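PDB 2EGZ: 3-dehydroquinate dehydratase from Aquifex aeolicus, which catalyses the cis-dehydration of 3-dehydroquinate to 3-dehydroshikimate through a Schiff-base intermediate, the third step of the chorismate pathway. Local coordinates for residues 140-153 against 166-179. Sequence-based numbering, arbitrary orientation.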
loop_
_atom_site.group_PDB
_atom_site.type_symbol
_atom_site.label_atom_id
_atom_site.label_comp_id
_atom_site.label_asym_id
_atom_site.label_seq_id
_atom_site.Cartn_x
_atom_site.Cartn_y
_atom_site.Cartn_z
ATOM N N ILE B 140 9.864 16.019 1.084
ATOM C CA ILE B 140 10.994 15.511 1.845
ATOM C C ILE B 140 10.656 14.052 2.105
ATOM O O ILE B 140 9.748 13.745 2.872
ATOM C CB ILE B 140 11.134 16.226 3.199
ATOM C CG1 ILE B 140 11.304 17.733 2.980
ATOM C CG2 ILE B 140 12.325 15.653 3.968
ATOM C CD1 ILE B 140 11.269 18.540 4.264
ATOM N N PRO B 141 11.369 13.127 1.454
ATOM C CA PRO B 141 11.076 11.712 1.671
ATOM C C PRO B 141 11.376 11.245 3.092
ATOM O O PRO B 141 12.406 11.589 3.670
ATOM C CB PRO B 141 11.945 11.015 0.620
ATOM C CG PRO B 141 13.118 11.947 0.486
ATOM C CD PRO B 141 12.480 13.308 0.501
ATOM N N LYS B 142 10.448 10.471 3.648
ATOM C CA LYS B 142 10.587 9.931 4.995
ATOM C C LYS B 142 10.403 8.424 4.924
ATOM O O LYS B 142 9.413 7.944 4.371
ATOM C CB LYS B 142 9.523 10.521 5.930
ATOM C CG LYS B 142 9.446 9.824 7.278
ATOM C CD LYS B 142 8.391 10.439 8.191
ATOM C CE LYS B 142 8.384 9.738 9.544
ATOM N NZ LYS B 142 7.406 10.326 10.511
ATOM N N ILE B 143 11.357 7.686 5.482
ATOM C CA ILE B 143 11.296 6.229 5.495
ATOM C C ILE B 143 11.396 5.757 6.939
ATOM O O ILE B 143 12.366 6.059 7.626
ATOM C CB ILE B 143 12.467 5.603 4.691
ATOM C CG1 ILE B 143 12.412 6.069 3.237
ATOM C CG2 ILE B 143 12.391 4.077 4.749
ATOM C CD1 ILE B 143 13.581 5.585 2.397
ATOM N N ALA B 144 10.385 5.028 7.399
ATOM C CA ALA B 144 10.378 4.499 8.760
ATOM C C ALA B 144 10.142 2.996 8.633
ATOM O O ALA B 144 9.028 2.564 8.336
ATOM C CB ALA B 144 9.260 5.147 9.570
ATOM N N VAL B 145 11.192 2.208 8.854
ATOM C CA VAL B 145 11.102 0.754 8.716
ATOM C C VAL B 145 11.726 -0.009 9.884
ATOM O O VAL B 145 12.752 0.398 10.433
ATOM C CB VAL B 145 11.783 0.292 7.407
ATOM C CG1 VAL B 145 11.084 0.917 6.208
ATOM C CG2 VAL B 145 13.265 0.689 7.416
ATOM N N LYS B 146 11.106 -1.125 10.253
ATOM C CA LYS B 146 11.602 -1.927 11.361
ATOM C C LYS B 146 12.883 -2.665 11.012
ATOM O O LYS B 146 12.964 -3.357 9.993
ATOM C CB LYS B 146 10.554 -2.949 11.816
ATOM C CG LYS B 146 11.040 -3.822 12.972
ATOM C CD LYS B 146 10.002 -4.844 13.410
ATOM C CE LYS B 146 10.536 -5.715 14.547
ATOM N NZ LYS B 146 9.572 -6.782 14.939
ATOM N N ALA B 147 13.885 -2.508 11.866
ATOM C CA ALA B 147 15.153 -3.186 11.672
ATOM C C ALA B 147 15.068 -4.493 12.453
ATOM O O ALA B 147 14.639 -4.511 13.612
ATOM C CB ALA B 147 16.308 -2.325 12.194
ATOM N N ASN B 148 15.458 -5.588 11.813
ATOM C CA ASN B 148 15.425 -6.891 12.462
ATOM C C ASN B 148 16.844 -7.364 12.779
ATOM O O ASN B 148 17.068 -8.524 13.149
ATOM C CB ASN B 148 14.694 -7.895 11.568
ATOM C CG ASN B 148 13.208 -7.596 11.462
ATOM O OD1 ASN B 148 12.711 -7.212 10.403
ATOM N ND2 ASN B 148 12.495 -7.757 12.571
ATOM N N SER B 149 17.791 -6.437 12.649
ATOM C CA SER B 149 19.206 -6.695 12.908
ATOM C C SER B 149 19.947 -5.367 12.833
ATOM O O SER B 149 19.402 -4.374 12.355
ATOM C CB SER B 149 19.784 -7.621 11.841
ATOM O OG SER B 149 19.865 -6.938 10.601
ATOM N N TYR B 150 21.189 -5.344 13.302
ATOM C CA TYR B 150 21.966 -4.112 13.233
ATOM C C TYR B 150 22.308 -3.852 11.769
ATOM O O TYR B 150 22.397 -2.703 11.336
ATOM C CB TYR B 150 23.242 -4.228 14.070
ATOM C CG TYR B 150 22.997 -4.149 15.559
ATOM C CD1 TYR B 150 22.306 -3.072 16.113
ATOM C CD2 TYR B 150 23.476 -5.136 16.419
ATOM C CE1 TYR B 150 22.099 -2.978 17.488
ATOM C CE2 TYR B 150 23.273 -5.054 17.793
ATOM C CZ TYR B 150 22.587 -3.971 18.320
ATOM O OH TYR B 150 22.407 -3.869 19.681
ATOM N N GLU B 151 22.476 -4.930 11.007
ATOM C CA GLU B 151 22.790 -4.827 9.581
ATOM C C GLU B 151 21.712 -4.018 8.853
ATOM O O GLU B 151 22.010 -3.267 7.925
ATOM C CB GLU B 151 22.859 -6.220 8.945
ATOM C CG GLU B 151 23.495 -7.309 9.802
ATOM C CD GLU B 151 24.968 -7.081 10.061
ATOM O OE1 GLU B 151 25.692 -6.747 9.101
ATOM O OE2 GLU B 151 25.403 -7.254 11.222
ATOM N N ASP B 152 20.456 -4.188 9.267
ATOM C CA ASP B 152 19.335 -3.474 8.647
ATOM C C ASP B 152 19.446 -1.970 8.869
ATOM O O ASP B 152 19.012 -1.176 8.031
ATOM C CB ASP B 152 17.985 -3.942 9.217
ATOM C CG ASP B 152 17.499 -5.245 8.611
ATOM O OD1 ASP B 152 17.956 -5.611 7.504
ATOM O OD2 ASP B 152 16.631 -5.892 9.239
ATOM N N VAL B 153 20.007 -1.585 10.009
ATOM C CA VAL B 153 20.166 -0.170 10.339
ATOM C C VAL B 153 21.260 0.417 9.462
ATOM O O VAL B 153 21.061 1.428 8.797
ATOM C CB VAL B 153 20.563 0.018 11.817
ATOM C CG1 VAL B 153 20.635 1.506 12.156
ATOM C CG2 VAL B 153 19.561 -0.690 12.714
ATOM N N GLU B 166 17.877 16.162 1.381
ATOM C CA GLU B 166 17.499 16.053 2.775
ATOM C C GLU B 166 16.356 15.054 2.813
ATOM O O GLU B 166 15.539 14.980 1.890
ATOM C CB GLU B 166 17.082 17.406 3.357
ATOM C CG GLU B 166 15.907 18.085 2.699
ATOM C CD GLU B 166 15.661 19.459 3.294
ATOM O OE1 GLU B 166 16.610 20.272 3.306
ATOM O OE2 GLU B 166 14.532 19.728 3.753
ATOM N N LYS B 167 16.316 14.270 3.878
ATOM C CA LYS B 167 15.307 13.236 4.019
ATOM C C LYS B 167 15.112 12.981 5.500
ATOM O O LYS B 167 15.699 13.671 6.331
ATOM C CB LYS B 167 15.805 11.960 3.335
ATOM C CG LYS B 167 17.241 11.578 3.739
ATOM C CD LYS B 167 17.775 10.398 2.923
ATOM C CE LYS B 167 18.012 10.737 1.455
ATOM N NZ LYS B 167 19.287 11.491 1.217
ATOM N N ILE B 168 14.286 11.993 5.819
ATOM C CA ILE B 168 14.022 11.609 7.204
ATOM C C ILE B 168 14.160 10.097 7.235
ATOM O O ILE B 168 13.425 9.383 6.549
ATOM C CB ILE B 168 12.601 12.018 7.640
ATOM C CG1 ILE B 168 12.485 13.547 7.627
ATOM C CG2 ILE B 168 12.293 11.452 9.030
ATOM C CD1 ILE B 168 11.043 14.056 7.716
ATOM N N LEU B 169 15.115 9.612 8.020
ATOM C CA LEU B 169 15.373 8.183 8.109
ATOM C C LEU B 169 15.160 7.656 9.509
ATOM O O LEU B 169 15.711 8.195 10.468
ATOM C CB LEU B 169 16.812 7.900 7.690
ATOM C CG LEU B 169 17.169 8.424 6.301
ATOM C CD1 LEU B 169 18.659 8.263 6.068
ATOM C CD2 LEU B 169 16.358 7.669 5.255
ATOM N N ILE B 170 14.378 6.591 9.625
ATOM C CA ILE B 170 14.114 6.006 10.929
ATOM C C ILE B 170 14.094 4.488 10.879
ATOM O O ILE B 170 13.322 3.901 10.120
ATOM C CB ILE B 170 12.746 6.460 11.486
ATOM C CG1 ILE B 170 12.687 7.986 11.552
ATOM C CG2 ILE B 170 12.529 5.876 12.875
ATOM C CD1 ILE B 170 11.306 8.525 11.786
ATOM N N SER B 171 14.964 3.860 11.664
ATOM C CA SER B 171 14.972 2.404 11.766
ATOM C C SER B 171 14.228 2.173 13.075
ATOM O O SER B 171 14.745 2.489 14.149
ATOM C CB SER B 171 16.395 1.850 11.876
ATOM O OG SER B 171 17.081 1.956 10.644
ATOM N N MET B 172 13.006 1.652 12.984
ATOM C CA MET B 172 12.193 1.403 14.169
ATOM C C MET B 172 12.621 0.122 14.881
ATOM O O MET B 172 13.295 -0.732 14.300
ATOM C CB MET B 172 10.708 1.319 13.785
ATOM C CG MET B 172 10.142 2.594 13.141
ATOM S SD MET B 172 8.355 2.544 12.743
ATOM C CE MET B 172 8.344 1.317 11.411
ATOM N N GLY B 173 12.238 -0.002 16.149
ATOM C CA GLY B 173 12.591 -1.192 16.902
ATOM C C GLY B 173 13.826 -0.997 17.753
ATOM O O GLY B 173 14.507 0.021 17.642
ATOM N N ASP B 174 14.127 -1.976 18.601
ATOM C CA ASP B 174 15.287 -1.871 19.477
ATOM C C ASP B 174 16.607 -1.767 18.724
ATOM O O ASP B 174 17.496 -1.011 19.121
ATOM C CB ASP B 174 15.335 -3.049 20.461
ATOM C CG ASP B 174 15.099 -4.390 19.793
ATOM O OD1 ASP B 174 15.672 -4.634 18.709
ATOM O OD2 ASP B 174 14.348 -5.214 20.364
ATOM N N TYR B 175 16.735 -2.524 17.640
ATOM C CA TYR B 175 17.955 -2.499 16.839
ATOM C C TYR B 175 18.238 -1.120 16.253
ATOM O O TYR B 175 19.386 -0.680 16.211
ATOM C CB TYR B 175 17.849 -3.506 15.686
ATOM C CG TYR B 175 18.089 -4.946 16.080
ATOM C CD1 TYR B 175 19.345 -5.373 16.506
ATOM C CD2 TYR B 175 17.066 -5.886 16.009
ATOM C CE1 TYR B 175 19.579 -6.707 16.849
ATOM C CE2 TYR B 175 17.285 -7.219 16.350
ATOM C CZ TYR B 175 18.543 -7.621 16.768
ATOM O OH TYR B 175 18.758 -8.938 17.107
ATOM N N GLY B 176 17.187 -0.439 15.810
ATOM C CA GLY B 176 17.363 0.858 15.178
ATOM C C GLY B 176 17.462 2.108 16.031
ATOM O O GLY B 176 17.597 3.203 15.488
ATOM N N LYS B 177 17.408 1.964 17.350
ATOM C CA LYS B 177 17.470 3.125 18.234
ATOM C C LYS B 177 18.580 4.112 17.860
ATOM O O LYS B 177 18.365 5.328 17.842
ATOM C CB LYS B 177 17.644 2.668 19.688
ATOM C CG LYS B 177 17.385 3.763 20.710
ATOM C CD LYS B 177 17.344 3.202 22.130
ATOM C CE LYS B 177 16.910 4.269 23.127
ATOM N NZ LYS B 177 16.875 3.742 24.527
ATOM N N ILE B 178 19.762 3.589 17.558
ATOM C CA ILE B 178 20.890 4.438 17.198
ATOM C C ILE B 178 20.615 5.309 15.967
ATOM O O ILE B 178 21.188 6.394 15.831
ATOM C CB ILE B 178 22.166 3.585 16.949
ATOM C CG1 ILE B 178 23.372 4.490 16.697
ATOM C CG2 ILE B 178 21.951 2.666 15.763
ATOM C CD1 ILE B 178 23.656 5.462 17.824
ATOM N N SER B 179 19.732 4.848 15.079
ATOM C CA SER B 179 19.414 5.610 13.871
ATOM C C SER B 179 18.722 6.929 14.206
ATOM O O SER B 179 18.759 7.878 13.423
ATOM C CB SER B 179 18.508 4.799 12.937
ATOM O OG SER B 179 17.177 4.750 13.432
HETATM O O HOH W 1 16.503 -0.276 9.036
#
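Lys142 lies against Ile168 and Ile170 on neighbouring parallel strands, 140-146 and 168-172, of a beta-alpha-beta unit in the TIM barrel of this type I dehydroquinase. The fully extended lysine, with CG anti to the backbone N (chi1 170°), runs its CG 3.7 Å from Ile168 CG2 and its CE past Ile170 CD1. Branched isoleucines thus give the Schiff-base lysine an apolar flank, while NZ beyond them hydrogen-bonds a tartrate, probably from the crystallisation liquor. The small methyl of Ala144 lies close to the catalytic His116, and a bend at chi3 (-68°) brings Met172 CE to 3.4 Å from Ala144 O. Six backbone hydrogen bonds, from Ile168 N to Pro141 O through Ala147 N to Met172 O, fix the register.

Past the C-terminal strand ends, Tyr175 lays one face over the loop at Ser149, whose CA sits 3.6 Å from the ring centroid, and turns its edge to the face of Tyr150, a T-shaped pair with planes at 89°. With an alanine in place of Tyr175, Ser149 CA would probably lose its CH-pi partner and the Tyr150 ring become freer to turn. Ser149, a short hydroxyl residue suited to an N-cap, accepts from Asp152 N. Deeper, Val153 CG2 packs 3.6 Å from Gly176 CA, where a CB would clash with Ser171 O, and a water joins Asp152 O to Ser171 OG, 2.8 Å from each.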